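Local coordinates for biotin transporter BioY (Lactococcus lactis subsp. cremoris, PDB 4DVE), which binds biotin within the membrane and probably works with the energy-coupling module of an ECF-type ABC transporter to bring the vitamin into the cell, at residues 160-163 with 164-168; 120-123 with 124-127. One frame throughout, in Å; residues are numbered along the deposited sequence.

Interaction 1 of 2, residues 160-163 with 164-168; sequences LTSL and ISNLV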
loop_
_atom_site.group_PDB
_atom_site.type_symbol
_atom_site.label_atom_id
_atom_site.label_comp_id
_atom_site.label_asym_id
_atom_site.label_seq_id
_atom_site.Cartn_x
_atom_site.Cartn_y
_atom_site.Cartn_z
ATOM N N LEU A 160 14.790 18.061 7.112
ATOM C CA LEU A 160 15.550 18.021 5.866
ATOM C C LEU A 160 16.338 16.733 5.741
ATOM O O LEU A 160 16.421 16.139 4.669
ATOM C CB LEU A 160 16.524 19.197 5.780
ATOM C CG LEU A 160 17.293 19.346 4.461
ATOM C CD1 LEU A 160 16.318 19.478 3.298
ATOM C CD2 LEU A 160 18.239 20.557 4.540
ATOM N N THR A 161 16.913 16.299 6.848
ATOM C CA THR A 161 17.650 15.046 6.889
ATOM C C THR A 161 16.763 13.838 6.634
ATOM O O THR A 161 17.148 12.912 5.935
ATOM C CB THR A 161 18.335 14.925 8.255
ATOM O OG1 THR A 161 19.224 16.018 8.363
ATOM C CG2 THR A 161 19.087 13.616 8.427
ATOM N N SER A 162 15.588 13.848 7.231
ATOM C CA SER A 162 14.633 12.768 7.040
ATOM C C SER A 162 14.155 12.716 5.581
ATOM O O SER A 162 14.134 11.641 4.966
ATOM C CB SER A 162 13.441 12.961 7.972
ATOM O OG SER A 162 12.549 11.878 7.836
ATOM N N LEU A 163 13.801 13.876 5.026
ATOM C CA LEU A 163 13.300 13.933 3.663
ATOM C C LEU A 163 14.342 13.454 2.645
ATOM O O LEU A 163 14.031 12.661 1.745
ATOM C CB LEU A 163 12.846 15.355 3.313
ATOM C CG LEU A 163 11.563 15.799 4.003
ATOM C CD1 LEU A 163 11.433 17.334 3.876
ATOM C CD2 LEU A 163 10.366 15.071 3.391
ATOM N N ILE A 164 15.569 13.920 2.802
ATOM C CA ILE A 164 16.666 13.506 1.925
ATOM C C ILE A 164 17.022 12.016 2.061
ATOM O O ILE A 164 17.251 11.328 1.048
ATOM C CB ILE A 164 17.924 14.365 2.158
ATOM C CG1 ILE A 164 17.689 15.784 1.646
ATOM C CG2 ILE A 164 19.122 13.759 1.444
ATOM C CD1 ILE A 164 18.830 16.743 1.991
ATOM N N SER A 165 17.041 11.522 3.295
ATOM C CA SER A 165 17.320 10.111 3.574
ATOM C C SER A 165 16.272 9.192 2.924
ATOM O O SER A 165 16.587 8.068 2.500
ATOM C CB SER A 165 17.358 9.847 5.088
ATOM O OG SER A 165 18.408 10.565 5.695
ATOM N N ASN A 166 15.048 9.685 2.823
ATOM C CA ASN A 166 13.980 8.924 2.197
ATOM C C ASN A 166 14.114 8.724 0.692
ATOM O O ASN A 166 13.434 7.885 0.127
ATOM C CB ASN A 166 12.619 9.512 2.550
ATOM C CG ASN A 166 12.090 8.931 3.850
ATOM O OD1 ASN A 166 12.567 9.262 4.966
ATOM N ND2 ASN A 166 11.195 8.000 3.721
ATOM N N LEU A 167 15.020 9.461 0.057
ATOM C CA LEU A 167 15.335 9.239 -1.345
ATOM C C LEU A 167 15.871 7.826 -1.596
ATOM O O LEU A 167 15.650 7.262 -2.678
ATOM C CB LEU A 167 16.336 10.289 -1.833
ATOM C CG LEU A 167 15.783 11.727 -1.936
ATOM C CD1 LEU A 167 16.888 12.764 -2.239
ATOM C CD2 LEU A 167 14.666 11.784 -2.968
ATOM N N VAL A 168 16.519 7.244 -0.591
ATOM C CA VAL A 168 16.949 5.844 -0.621
ATOM C C VAL A 168 15.821 4.861 -0.973
ATOM O O VAL A 168 16.112 3.808 -1.534
ATOM C CB VAL A 168 17.605 5.385 0.719
ATOM C CG1 VAL A 168 16.559 5.029 1.792
ATOM C CG2 VAL A 168 18.530 4.216 0.501
#
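Ile164 lies back over the preceding turn, against Leu160. Its CG1 stands anti to its own carbonyl carbon (chi1 -70°), which directs the chain toward the start of the helix and sets CG1 3.3 Å from Leu160 O. From there Ile164 CD1 reaches Leu160 CG at 3.9 Å, the two aliphatic chains meeting at a slant. The same pair is joined through the backbone, Ile164 N giving a nearly straight bond (165°) to Leu160 O at 3.0 Å. Both residues are exposed, and in a membrane protein such apolar chains may face lipid. Leu163 faces another way and sets its side chain on Phe145 and Ala148 of helix 128-155, while its carbonyl oxygen takes a weak bond from Asn166 N. The i to i+4 bonds from Ile164 N, Ser165 N and Asn166 N are those of an alpha-helix, the short helix 159-165, a few residues ahead of Phe169 and Asp173, which line the biotin pocket; the weak bond to Leu163 O is i to i+3. Ser162 is buried, and its hydroxyl is satisfied by a hydrogen bond to Ala148 O of helix 128-155; Ser162 O accepts from Asn166 N at 3.0 Å. Thr161 O takes two bonds from one residue, Ser165 N at 3.0 Å and Ser165 OG at 2.7 Å, from opposite faces of the carbonyl plane. An alanine at Ser165 removes the hydroxyl, and Thr161 O is likely to be held by the backbone N-H alone, with a small gap opened where OG had been. Ser165, buried, also touches Ile44 of a neighbouring loop, where a small side chain suits the close spacing.

Interaction 2 of 2, residues 120-123 with 124-127; sequences LKIT and TSQN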
loop_
_atom_site.group_PDB
_atom_site.type_symbol
_atom_site.label_atom_id
_atom_site.label_comp_id
_atom_site.label_asym_id
_atom_site.label_seq_id
_atom_site.Cartn_x
_atom_site.Cartn_y
_atom_site.Cartn_z
ATOM N N LEU A 120 -11.053 9.196 -12.877
ATOM C CA LEU A 120 -10.445 9.497 -14.169
ATOM C C LEU A 120 -10.647 8.374 -15.186
ATOM O O LEU A 120 -10.024 8.409 -16.249
ATOM C CB LEU A 120 -8.957 9.778 -13.987
ATOM C CG LEU A 120 -8.657 10.933 -13.021
ATOM C CD1 LEU A 120 -7.169 11.016 -12.716
ATOM C CD2 LEU A 120 -9.177 12.254 -13.580
ATOM N N LYS A 121 -11.476 7.374 -14.849
ATOM C CA LYS A 121 -11.852 6.288 -15.767
ATOM C C LYS A 121 -10.663 5.494 -16.334
ATOM O O LYS A 121 -10.717 4.995 -17.481
ATOM C CB LYS A 121 -12.717 6.857 -16.923
ATOM C CG LYS A 121 -13.948 7.642 -16.469
ATOM C CD LYS A 121 -14.713 8.229 -17.657
ATOM C CE LYS A 121 -16.163 8.547 -17.308
ATOM N NZ LYS A 121 -16.945 9.061 -18.478
ATOM N N ILE A 122 -9.613 5.344 -15.524
ATOM C CA ILE A 122 -8.345 4.734 -15.949
ATOM C C ILE A 122 -8.509 3.243 -16.232
ATOM O O ILE A 122 -7.870 2.650 -17.091
ATOM C CB ILE A 122 -7.269 4.887 -14.839
ATOM C CG1 ILE A 122 -6.884 6.357 -14.639
ATOM C CG2 ILE A 122 -6.032 4.051 -15.139
ATOM C CD1 ILE A 122 -6.290 7.048 -15.854
ATOM N N THR A 123 -9.395 2.657 -15.466
ATOM C CA THR A 123 -9.626 1.233 -15.416
ATOM C C THR A 123 -10.355 0.749 -16.695
ATOM O O THR A 123 -10.297 -0.418 -17.070
ATOM C CB THR A 123 -10.403 1.031 -14.084
ATOM O OG1 THR A 123 -9.499 0.659 -13.004
ATOM C CG2 THR A 123 -11.509 0.224 -14.210
ATOM N N THR A 124 -11.016 1.674 -17.367
ATOM C CA THR A 124 -11.723 1.408 -18.615
ATOM C C THR A 124 -10.944 1.851 -19.867
ATOM O O THR A 124 -11.456 1.774 -20.978
ATOM C CB THR A 124 -13.087 2.097 -18.541
ATOM O OG1 THR A 124 -13.942 1.282 -17.717
ATOM C CG2 THR A 124 -13.704 2.241 -19.901
ATOM N N SER A 125 -9.702 2.304 -19.681
ATOM C CA SER A 125 -8.878 2.825 -20.783
ATOM C C SER A 125 -7.613 1.987 -20.944
ATOM O O SER A 125 -7.340 1.093 -20.139
ATOM C CB SER A 125 -8.469 4.264 -20.477
ATOM O OG SER A 125 -7.626 4.282 -19.330
ATOM N N GLN A 126 -6.819 2.326 -21.952
ATOM C CA GLN A 126 -5.483 1.761 -22.126
ATOM C C GLN A 126 -4.394 2.674 -21.501
ATOM O O GLN A 126 -3.207 2.547 -21.818
ATOM C CB GLN A 126 -5.190 1.569 -23.622
ATOM C CG GLN A 126 -6.103 0.582 -24.328
ATOM C CD GLN A 126 -5.899 -0.847 -23.859
ATOM O OE1 GLN A 126 -6.353 -1.241 -22.774
ATOM N NE2 GLN A 126 -5.220 -1.643 -24.680
ATOM N N ASN A 127 -4.802 3.587 -20.623
ATOM C CA ASN A 127 -3.894 4.571 -20.058
ATOM C C ASN A 127 -3.113 4.017 -18.842
ATOM O O ASN A 127 -3.346 4.403 -17.703
ATOM C CB ASN A 127 -4.679 5.832 -19.687
ATOM C CG ASN A 127 -3.780 7.002 -19.353
ATOM O OD1 ASN A 127 -2.559 6.948 -19.557
ATOM N ND2 ASN A 127 -4.378 8.074 -18.849
#
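Ser125 folds back onto Ile122, and hydrogen bonds to one carbonyl oxygen dominate the contact. Ser125 OG donates to Ile122 O at 2.8 Å, and Ser125 N reaches the same oxygen at 3.2 Å (159°). Both donors come from one face and lie above the carbonyl plane. Arg185 of helix 170-189 gives this oxygen a further bond through NH1, and its NH2 bonds Ser125 O, so one guanidinium bonds two carbonyl oxygens of the loop. A chi1 of 65° holds OG between the backbone N and the carbonyl carbon of Ser125, where it can also accept from Asn127 N at 3.2 Å. That last bond defines an ST turn, for which serine, a short hydroxyl able to donate and accept, is well suited. A weak backbone bond runs from Thr124 N to Lys121 O at 3.3 Å. The segment is a helix-to-helix connection: Lys121, with positive phi (57°), is the C-prime residue of the Schellman motif ending helix 100-119, and Asn127 is the N-cap of helix 128-155, its OD1 accepting from Gly130 N. Van der Waals contact comes from Ile122, the buried residue here. Its CD1 lies 3.7 Å from Asn127 ND2 and its CG2 3.7 Å from Asn127 O, the side chains crossing at an angle, while the branched chain also rests on Glu131 and Ile134 of helix 128-155.

Interaction 2 comes first along the chain, in the connection between helices 100-119 and 128-155; interaction 1 follows on the short helix 159-165, just before helix 170-189. The two do not touch: their centres are 33 Å apart and their nearest atoms about 24 Å. Helix 128-155 spans the interval, starting directly after interaction 2 and meeting residues of interaction 1 through Phe145, Ala148 and Leu151 in its later part. Helix 170-189 leads back, since Arg185 and Arg188 near its end contact 120-127. The two contacts thus mark opposite ends of this helical pair, and it is interaction 1 that lies near biotin, the side chain of Asn166 lying about 5 Å from the ligand.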